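Local coordinates for chitinase (PDB 5VG0), which carries a copper-binding lytic polysaccharide monooxygenase domain and, as a longer multidomain protein, probably breaks down chitin, at residues E18-C23 against S56-T61; D69-L74 against P103-H108; H78-W83 against F95-Q100. All blocks are in the same frame, centred on the assembly; numbering follows the deposited sequence. Where two conformers were deposited one is given.

Overall arrangement
All three contacts lie in the lytic polysaccharide monooxygenase domain. Interaction 1 comes first along the chain and joins two surface loops. Its centre is about 23 Å from that of interaction 2 and about 31 Å from that of interaction 3, on the other side of the chain's centre from the latter. Interaction 2 pairs strands 68-74 and 105-110 of the three-stranded sheet. Interaction 3 belongs to the hairpin of strands 80-87 and 90-96 in the other sheet, and falls within the chain span bracketed by interaction 2. These two touch directly: Trp83 packs on Trp72, Leu106 and His108. Segment 78-83 opens with the copper ligand His78 and runs on to Trp83 in this core.

Interaction 1. Residues E18-C23 against S56-T61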
loop_
_atom_site.group_PDB
_atom_site.type_symbol
_atom_site.label_atom_id
_atom_site.label_comp_id
_atom_site.label_asym_id
_atom_site.label_seq_id
_atom_site.Cartn_x
_atom_site.Cartn_y
_atom_site.Cartn_z
ATOM N N GLU A 18 -0.432 16.130 -2.436
ATOM C CA GLU A 18 0.789 16.329 -1.674
ATOM C C GLU A 18 2.050 16.144 -2.510
ATOM O O GLU A 18 3.121 16.600 -2.097
ATOM C CB GLU A 18 0.803 15.398 -0.457
ATOM C CG GLU A 18 -0.338 15.651 0.513
ATOM C CD GLU A 18 -0.063 16.798 1.449
ATOM O OE1 GLU A 18 1.116 17.205 1.562
ATOM O OE2 GLU A 18 -1.022 17.305 2.072
ATOM N N THR A 19 1.951 15.558 -3.688
ATOM C CA THR A 19 3.107 15.474 -4.563
ATOM C C THR A 19 3.272 16.779 -5.328
ATOM O O THR A 19 2.315 17.516 -5.551
ATOM C CB THR A 19 2.943 14.327 -5.556
ATOM O OG1 THR A 19 1.765 14.528 -6.335
ATOM C CG2 THR A 19 2.847 12.994 -4.829
ATOM N N SER A 20 4.497 17.041 -5.740
ATOM C CA SER A 20 4.837 18.224 -6.519
ATOM C C SER A 20 4.805 17.970 -8.015
ATOM O O SER A 20 5.187 18.838 -8.799
ATOM C CB SER A 20 6.241 18.670 -6.136
ATOM O OG SER A 20 7.128 17.598 -6.358
ATOM N N PHE A 21 4.398 16.795 -8.422
ATOM C CA PHE A 21 4.291 16.397 -9.805
ATOM C C PHE A 21 2.903 15.817 -10.017
ATOM O O PHE A 21 2.247 15.351 -9.079
ATOM C CB PHE A 21 5.378 15.368 -10.149
ATOM C CG PHE A 21 5.456 14.224 -9.167
ATOM C CD1 PHE A 21 6.261 14.300 -8.047
ATOM C CD2 PHE A 21 4.698 13.079 -9.357
ATOM C CE1 PHE A 21 6.305 13.262 -7.136
ATOM C CE2 PHE A 21 4.750 12.035 -8.450
ATOM C CZ PHE A 21 5.542 12.137 -7.345
ATOM N N ASP A 22 2.454 15.867 -11.260
ATOM C CA ASP A 22 1.153 15.325 -11.630
ATOM C C ASP A 22 1.261 13.807 -11.707
ATOM O O ASP A 22 2.137 13.273 -12.388
ATOM C CB ASP A 22 0.753 15.919 -12.987
ATOM C CG ASP A 22 -0.637 15.486 -13.488
ATOM O OD1 ASP A 22 -1.394 14.770 -12.798
ATOM O OD2 ASP A 22 -0.983 15.916 -14.615
ATOM N N CYS A 23 0.391 13.120 -10.994
ATOM C CA CYS A 23 0.391 11.667 -11.031
ATOM C C CYS A 23 -0.516 11.094 -12.101
ATOM O O CYS A 23 -0.491 9.885 -12.313
ATOM C CB CYS A 23 -0.054 11.093 -9.689
ATOM S SG CYS A 23 0.907 11.667 -8.298
ATOM N N SER A 56 12.419 7.832 -9.500
ATOM C CA SER A 56 13.110 9.082 -9.783
ATOM C C SER A 56 12.302 10.297 -9.358
ATOM O O SER A 56 12.860 11.396 -9.243
ATOM C CB SER A 56 13.457 9.172 -11.265
ATOM O OG SER A 56 12.335 9.517 -12.062
ATOM N N LYS A 57 11.010 10.123 -9.108
ATOM C CA LYS A 57 10.185 11.233 -8.675
ATOM C C LYS A 57 10.493 11.555 -7.215
ATOM O O LYS A 57 10.870 10.668 -6.440
ATOM C CB LYS A 57 8.707 10.884 -8.795
ATOM C CG LYS A 57 8.205 10.585 -10.201
ATOM C CD LYS A 57 8.045 11.856 -11.005
ATOM C CE LYS A 57 7.717 11.584 -12.470
ATOM N NZ LYS A 57 8.929 11.274 -13.280
ATOM N N PRO A 58 10.301 12.813 -6.802
ATOM C CA PRO A 58 10.551 13.193 -5.392
ATOM C C PRO A 58 9.372 12.823 -4.500
ATOM O O PRO A 58 8.604 13.668 -4.032
ATOM C CB PRO A 58 10.781 14.707 -5.500
ATOM C CG PRO A 58 9.942 15.116 -6.646
ATOM C CD PRO A 58 10.037 13.998 -7.645
ATOM N N TRP A 59 9.212 11.523 -4.272
ATOM C CA TRP A 59 8.136 11.041 -3.427
ATOM C C TRP A 59 8.359 11.528 -2.002
ATOM O O TRP A 59 9.442 11.324 -1.448
ATOM C CB TRP A 59 8.090 9.501 -3.425
ATOM C CG TRP A 59 7.627 8.957 -4.738
ATOM C CD1 TRP A 59 8.387 8.383 -5.708
ATOM C CD2 TRP A 59 6.282 8.956 -5.233
ATOM N NE1 TRP A 59 7.601 8.019 -6.770
ATOM C CE2 TRP A 59 6.305 8.369 -6.510
ATOM C CE3 TRP A 59 5.058 9.393 -4.716
ATOM C CZ2 TRP A 59 5.159 8.212 -7.277
ATOM C CZ3 TRP A 59 3.911 9.233 -5.486
ATOM C CH2 TRP A 59 3.974 8.656 -6.747
ATOM N N PRO A 60 7.362 12.112 -1.357
ATOM C CA PRO A 60 7.518 12.478 0.052
ATOM C C PRO A 60 7.641 11.256 0.937
ATOM O O PRO A 60 7.074 10.207 0.663
ATOM C CB PRO A 60 6.221 13.245 0.356
ATOM C CG PRO A 60 5.698 13.678 -0.953
ATOM C CD PRO A 60 6.093 12.611 -1.913
ATOM N N THR A 61 8.375 11.408 2.022
ATOM C CA THR A 61 8.519 10.342 3.000
ATOM C C THR A 61 7.859 10.747 4.306
ATOM O O THR A 61 7.748 11.939 4.624
ATOM C CB THR A 61 9.994 10.011 3.260
ATOM O OG1 THR A 61 10.672 11.157 3.765
ATOM C CG2 THR A 61 10.683 9.532 1.990
HETATM O O HOH W 1 6.566 15.599 -4.113
#
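Two surface loops meet where an inverse gamma turn centred on Pro58 lies beside Phe21. Phe21 is the hub. Its CG sits between the backbone N and the carbonyl carbon (chi1 50°), which turns the ring toward segment 56-61. The ring edge points at the face of the Trp59 indole in a T-shaped stack. The centroids of the Phe21 ring and the six-membered ring of Trp59 are 4.9 Å apart, with planes at 87°. Phe21 CZ leads this approach. The aliphatic part of Lys57 lies over one face of Phe21, and its CD makes a CH-pi contact 4.0 Å from the ring centroid. Thr19 CB lies over the opposite face. Pro58 CD comes in obliquely, 3.8 Å from Phe21 CD1. The ammonium end of Lys57 turns away and pairs with Asp54.

Thr19 OG1 donates to Phe21 O at 2.9 Å within the first loop. The polar link between the loops runs through water 1, which accepts from Ser20 N at 3.0 Å and donates to Pro58 O at 2.8 Å.

Trp59 NE1 bonds Asp54 O, and its ring takes a cation-pi contact from Arg10. The loop pair borders helix 10-15 and strand 131-141: Cys23 is joined by a disulfide to Cys14 of the helix, and Trp59 packs on Cys14 and on Asp138 of the strand.

Interaction 2. Residues D69-L74 against P103-H108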
loop_
_atom_site.group_PDB
_atom_site.type_symbol
_atom_site.label_atom_id
_atom_site.label_comp_id
_atom_site.label_asym_id
_atom_site.label_seq_id
_atom_site.Cartn_x
_atom_site.Cartn_y
_atom_site.Cartn_z
ATOM N N ASP A 69 1.265 1.978 13.619
ATOM C CA ASP A 69 -0.074 1.585 13.216
ATOM C C ASP A 69 -0.302 2.082 11.796
ATOM O O ASP A 69 -0.113 3.265 11.502
ATOM C CB ASP A 69 -1.126 2.194 14.142
ATOM C CG ASP A 69 -1.144 1.565 15.516
ATOM O OD1 ASP A 69 -0.509 0.521 15.727
ATOM O OD2 ASP A 69 -1.831 2.127 16.394
ATOM N N LEU A 70 -0.739 1.183 10.934
ATOM C CA LEU A 70 -1.004 1.461 9.535
ATOM C C LEU A 70 -2.497 1.290 9.286
ATOM O O LEU A 70 -3.077 0.276 9.673
ATOM C CB LEU A 70 -0.184 0.473 8.733
ATOM C CG LEU A 70 -0.250 0.588 7.244
ATOM C CD1 LEU A 70 1.088 0.121 6.688
ATOM C CD2 LEU A 70 -1.374 -0.246 6.704
ATOM N N THR A 71 -3.109 2.272 8.637
ATOM C CA THR A 71 -4.553 2.317 8.451
ATOM C C THR A 71 -4.918 2.272 6.975
ATOM O O THR A 71 -4.365 3.022 6.161
ATOM C CB THR A 71 -5.157 3.556 9.107
ATOM O OG1 THR A 71 -4.934 3.470 10.517
ATOM C CG2 THR A 71 -6.661 3.644 8.839
ATOM N N TRP A 72 -5.855 1.392 6.650
ATOM C CA TRP A 72 -6.491 1.294 5.348
ATOM C C TRP A 72 -7.869 1.936 5.360
ATOM O O TRP A 72 -8.597 1.879 6.353
ATOM C CB TRP A 72 -6.724 -0.169 4.985
ATOM C CG TRP A 72 -5.529 -1.005 4.655
ATOM C CD1 TRP A 72 -4.660 -1.593 5.520
ATOM C CD2 TRP A 72 -5.101 -1.374 3.342
ATOM N NE1 TRP A 72 -3.716 -2.302 4.821
ATOM C CE2 TRP A 72 -3.966 -2.184 3.480
ATOM C CE3 TRP A 72 -5.576 -1.092 2.059
ATOM C CZ2 TRP A 72 -3.291 -2.725 2.387
ATOM C CZ3 TRP A 72 -4.908 -1.626 0.968
ATOM C CH2 TRP A 72 -3.780 -2.437 1.144
ATOM N N LYS A 73 -8.239 2.500 4.218
ATOM C CA LYS A 73 -9.612 2.863 3.897
ATOM C C LYS A 73 -10.045 1.977 2.746
ATOM O O LYS A 73 -9.427 1.995 1.681
ATOM C CB LYS A 73 -9.693 4.327 3.478
ATOM C CG LYS A 73 -11.081 4.746 3.060
ATOM C CD LYS A 73 -11.144 6.232 2.785
ATOM C CE LYS A 73 -12.556 6.685 2.472
ATOM N NZ LYS A 73 -12.607 8.144 2.234
ATOM N N LEU A 74 -11.084 1.182 2.966
ATOM C CA LEU A 74 -11.596 0.293 1.936
ATOM C C LEU A 74 -12.915 0.841 1.434
ATOM O O LEU A 74 -13.821 1.089 2.222
ATOM C CB LEU A 74 -11.795 -1.121 2.469
ATOM C CG LEU A 74 -10.611 -1.729 3.211
ATOM C CD1 LEU A 74 -10.949 -3.184 3.564
ATOM C CD2 LEU A 74 -9.311 -1.656 2.431
ATOM N N PRO A 103 -13.381 -4.907 8.031
ATOM C CA PRO A 103 -14.016 -3.602 8.190
ATOM C C PRO A 103 -13.473 -2.625 7.160
ATOM O O PRO A 103 -12.373 -2.787 6.644
ATOM C CB PRO A 103 -13.616 -3.186 9.609
ATOM C CG PRO A 103 -12.385 -3.959 9.893
ATOM C CD PRO A 103 -12.426 -5.210 9.107
ATOM N N THR A 104 -14.269 -1.596 6.861
ATOM C CA THR A 104 -13.842 -0.595 5.885
ATOM C C THR A 104 -12.805 0.374 6.437
ATOM O O THR A 104 -12.137 1.056 5.657
ATOM C CB THR A 104 -15.034 0.160 5.307
ATOM O OG1 THR A 104 -15.822 0.679 6.379
ATOM C CG2 THR A 104 -15.890 -0.748 4.418
ATOM N N SER A 105 -12.643 0.442 7.753
ATOM C CA SER A 105 -11.509 1.112 8.370
ATOM C C SER A 105 -10.752 0.051 9.146
ATOM O O SER A 105 -11.308 -0.552 10.062
ATOM C CB SER A 105 -11.978 2.211 9.309
ATOM O OG SER A 105 -10.850 2.838 9.887
ATOM N N LEU A 106 -9.510 -0.204 8.757
ATOM C CA LEU A 106 -8.730 -1.323 9.278
ATOM C C LEU A 106 -7.349 -0.825 9.650
ATOM O O LEU A 106 -6.699 -0.162 8.843
ATOM C CB LEU A 106 -8.610 -2.402 8.194
ATOM C CG LEU A 106 -7.774 -3.623 8.508
ATOM C CD1 LEU A 106 -8.334 -4.410 9.678
ATOM C CD2 LEU A 106 -7.713 -4.490 7.278
ATOM N N THR A 107 -6.900 -1.156 10.858
ATOM C CA THR A 107 -5.571 -0.787 11.316
ATOM C C THR A 107 -4.788 -2.042 11.669
ATOM O O THR A 107 -5.286 -2.906 12.391
ATOM C CB THR A 107 -5.658 0.183 12.493
ATOM O OG1 THR A 107 -6.346 1.372 12.059
ATOM C CG2 THR A 107 -4.287 0.548 13.009
ATOM N N HIS A 108 -3.558 -2.118 11.177
ATOM C CA HIS A 108 -2.609 -3.161 11.520
ATOM C C HIS A 108 -1.389 -2.529 12.166
ATOM O O HIS A 108 -0.941 -1.470 11.748
ATOM C CB HIS A 108 -2.143 -3.871 10.265
ATOM C CG HIS A 108 -3.171 -4.761 9.660
ATOM N ND1 HIS A 108 -3.276 -4.949 8.303
ATOM C CD2 HIS A 108 -4.122 -5.535 10.222
ATOM C CE1 HIS A 108 -4.249 -5.796 8.053
ATOM N NE2 HIS A 108 -4.782 -6.166 9.198
HETATM O O HOH W 2 -9.889 4.202 7.300
#
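Thr71 and Thr107 face each other as a non-hydrogen-bonded pair between two antiparallel strands. The side chain of Thr71 can be followed outward. Its CB lies 3.9 Å from Thr107 OG1. OG1 stands anti to the carbonyl carbon (chi1 -63°), and this sends it across to the neighbouring strand. There Thr71 OG1 and Thr107 OG1 are 3.0 Å apart, close enough for a hydrogen bond, although the Thr107 proton has another acceptor within reach. The other branch, Thr71 CG2, comes within 3.8 Å of Leu106 O. With a valine here, the Thr107 hydroxyl would probably be left without its neighbour across the strands.

Hydrogen-bonded pairs lie before and after this one. Leu70 and His108 are linked by two good backbone bonds. Trp72 N donates to Leu106 O at 2.8 Å, but the return bond from Leu106 N to Trp72 O is weak at 3.3 Å. Water 2 also donates to Trp72 O and sits 3.1 Å from Ser105 OG, on the side of the sheet that carries the threonines. Beyond, Leu74 N bonds Thr104 O, and Leu74 CD1 reaches to 3.4 Å from Pro103 O.

The other face carries Leu70, Trp72, Leu106 and His108. Trp72 NE1 and His108 ND1 both bond Tyr85 OH, so these polar atoms are satisfied within the core. Strand 68-74 is the central strand of its three-stranded sheet. The inward face belongs to the core of the beta-sandwich that is the fold of this monooxygenase family.

Interaction 3. Residues H78-W83 against F95-Q100; sequences HNTSTW and FDQKGQ. With CU (copper (II) ion), chain C; PER (peroxide ion), chain D.
Trp83 and Phe95 form a hydrogen-bonded antiparallel pair with two straight backbone bonds; further on, a type I' turn from Gln97 to Gln100 folds back against Thr80 and Ser81. Ser81 O accepts from Gln97 N at 2.8 Å, and Thr80 N donates to Gln100 O.

Gln97 has a bend at chi2 (77°) that turns its amide to the indole edge. Trp83 NE1 donates to a lone pair of Gln97 OE1 at 2.9 Å, with ring and amide planes 88° apart. Thr80 CG2 lies over one face of the Trp83 ring, 3.5 Å above its plane. Asn79 ND2 reaches Gly99 O at 2.9 Å in a nearly straight bond, close to the plane of its own amide. Asp96 OD1 takes Lys98 N in an Asx turn, and its other oxygen, OD2, pairs with Lys98 NZ.

At the far end His78 NE2 binds copper at 2.0 Å. Both peroxide oxygens also bind the metal, O1 at 2.1 Å and O2 at 1.8 Å. His1 completes the histidine brace with its N-terminal amine among the ligands. Side-on peroxide beside the brace is consistent with a copper site that activates oxygen.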
loop_
_atom_site.group_PDB
_atom_site.type_symbol
_atom_site.label_atom_id
_atom_site.label_comp_id
_atom_site.label_asym_id
_atom_site.label_seq_id
_atom_site.Cartn_x
_atom_site.Cartn_y
_atom_site.Cartn_z
ATOM N N HIS A 78 -13.738 -6.441 0.082
ATOM C CA HIS A 78 -13.812 -7.795 -0.452
ATOM C C HIS A 78 -13.377 -8.820 0.574
ATOM O O HIS A 78 -12.495 -8.580 1.397
ATOM C CB HIS A 78 -12.881 -7.911 -1.641
ATOM C CG HIS A 78 -13.137 -6.876 -2.667
ATOM N ND1 HIS A 78 -14.371 -6.701 -3.257
ATOM C CD2 HIS A 78 -12.333 -5.920 -3.171
ATOM C CE1 HIS A 78 -14.304 -5.694 -4.103
ATOM N NE2 HIS A 78 -13.080 -5.213 -4.070
ATOM N N ASN A 79 -13.958 -10.011 0.477
ATOM C CA ASN A 79 -13.453 -11.127 1.256
ATOM C C ASN A 79 -11.968 -11.293 0.977
ATOM O O ASN A 79 -11.524 -11.195 -0.169
ATOM C CB ASN A 79 -14.218 -12.403 0.921
ATOM C CG ASN A 79 -15.641 -12.351 1.420
ATOM O OD1 ASN A 79 -16.471 -11.659 0.838
ATOM N ND2 ASN A 79 -15.921 -13.036 2.514
ATOM N N THR A 80 -11.208 -11.513 2.040
ATOM C CA THR A 80 -9.762 -11.376 2.010
ATOM C C THR A 80 -9.103 -12.646 2.515
ATOM O O THR A 80 -9.544 -13.245 3.499
ATOM C CB THR A 80 -9.369 -10.209 2.919
ATOM O OG1 THR A 80 -9.926 -9.004 2.406
ATOM C CG2 THR A 80 -7.883 -10.042 3.031
ATOM N N SER A 81 -8.012 -13.029 1.854
ATOM C CA SER A 81 -7.164 -14.096 2.370
ATOM C C SER A 81 -6.162 -13.491 3.338
ATOM O O SER A 81 -6.366 -13.547 4.550
ATOM C CB SER A 81 -6.509 -14.873 1.234
ATOM O OG SER A 81 -5.838 -13.988 0.375
ATOM N N THR A 82 -5.105 -12.869 2.837
ATOM C CA THR A 82 -4.082 -12.264 3.675
ATOM C C THR A 82 -3.792 -10.828 3.263
ATOM O O THR A 82 -3.986 -10.424 2.118
ATOM C CB THR A 82 -2.770 -13.050 3.630
ATOM O OG1 THR A 82 -2.329 -13.153 2.285
ATOM C CG2 THR A 82 -2.908 -14.420 4.252
ATOM N N TRP A 83 -3.276 -10.107 4.245
ATOM C CA TRP A 83 -2.610 -8.825 4.070
ATOM C C TRP A 83 -1.127 -9.099 4.279
ATOM O O TRP A 83 -0.729 -9.573 5.342
ATOM C CB TRP A 83 -3.102 -7.824 5.117
ATOM C CG TRP A 83 -4.589 -7.695 5.222
ATOM C CD1 TRP A 83 -5.426 -8.469 5.962
ATOM C CD2 TRP A 83 -5.396 -6.728 4.566
ATOM N NE1 TRP A 83 -6.709 -8.045 5.808
ATOM C CE2 TRP A 83 -6.725 -6.970 4.955
ATOM C CE3 TRP A 83 -5.127 -5.669 3.691
ATOM C CZ2 TRP A 83 -7.779 -6.208 4.485
ATOM C CZ3 TRP A 83 -6.174 -4.907 3.239
ATOM C CH2 TRP A 83 -7.481 -5.182 3.626
ATOM N N PHE A 95 -0.967 -10.887 7.899
ATOM C CA PHE A 95 -2.186 -10.953 8.700
ATOM C C PHE A 95 -3.202 -11.777 7.938
ATOM O O PHE A 95 -3.479 -11.501 6.772
ATOM C CB PHE A 95 -2.764 -9.561 8.942
ATOM C CG PHE A 95 -1.913 -8.697 9.805
ATOM C CD1 PHE A 95 -0.827 -8.023 9.273
ATOM C CD2 PHE A 95 -2.183 -8.553 11.146
ATOM C CE1 PHE A 95 -0.044 -7.210 10.065
ATOM C CE2 PHE A 95 -1.398 -7.743 11.944
ATOM C CZ PHE A 95 -0.323 -7.079 11.402
ATOM N N ASP A 96 -3.762 -12.781 8.595
ATOM C CA ASP A 96 -4.707 -13.715 7.981
ATOM C C ASP A 96 -6.126 -13.260 8.299
ATOM O O ASP A 96 -6.513 -13.185 9.467
ATOM C CB ASP A 96 -4.431 -15.106 8.550
ATOM C CG ASP A 96 -5.241 -16.191 7.912
ATOM O OD1 ASP A 96 -5.985 -15.938 6.947
ATOM O OD2 ASP A 96 -5.070 -17.327 8.404
ATOM N N GLN A 97 -6.903 -12.955 7.270
ATOM C CA GLN A 97 -8.301 -12.588 7.438
ATOM C C GLN A 97 -9.230 -13.783 7.296
ATOM O O GLN A 97 -10.447 -13.649 7.481
ATOM C CB GLN A 97 -8.690 -11.491 6.439
ATOM C CG GLN A 97 -9.898 -10.632 6.855
ATOM C CD GLN A 97 -9.542 -9.610 7.899
ATOM O OE1 GLN A 97 -8.531 -8.942 7.814
ATOM N NE2 GLN A 97 -10.388 -9.468 8.881
ATOM N N LYS A 98 -8.686 -14.948 6.965
ATOM C CA LYS A 98 -9.431 -16.200 7.014
ATOM C C LYS A 98 -10.590 -16.234 6.022
ATOM O O LYS A 98 -11.588 -16.928 6.242
ATOM C CB LYS A 98 -9.929 -16.501 8.432
ATOM C CG LYS A 98 -8.841 -16.552 9.489
ATOM C CD LYS A 98 -8.252 -17.925 9.620
ATOM C CE LYS A 98 -7.271 -18.007 10.791
ATOM N NZ LYS A 98 -6.501 -19.277 10.764
ATOM N N GLY A 99 -10.465 -15.527 4.907
ATOM C CA GLY A 99 -11.505 -15.485 3.911
ATOM C C GLY A 99 -12.687 -14.615 4.249
ATOM O O GLY A 99 -13.685 -14.648 3.516
ATOM N N GLN A 100 -12.607 -13.844 5.326
ATOM C CA GLN A 100 -13.702 -13.025 5.804
ATOM C C GLN A 100 -13.629 -11.616 5.232
ATOM O O GLN A 100 -12.630 -11.179 4.678
ATOM C CB GLN A 100 -13.641 -12.941 7.324
ATOM C CG GLN A 100 -13.832 -14.265 8.029
ATOM C CD GLN A 100 -13.663 -14.152 9.529
ATOM O OE1 GLN A 100 -13.657 -13.052 10.085
ATOM N NE2 GLN A 100 -13.499 -15.292 10.192
HETATM CU CU CU C . -12.450 -3.683 -5.200
HETATM O O1 PER D . -12.047 -5.095 -6.759
HETATM O O2 PER D . -13.318 -4.331 -6.688
HETATM O O HOH W 3 -14.680 -3.204 -6.106
#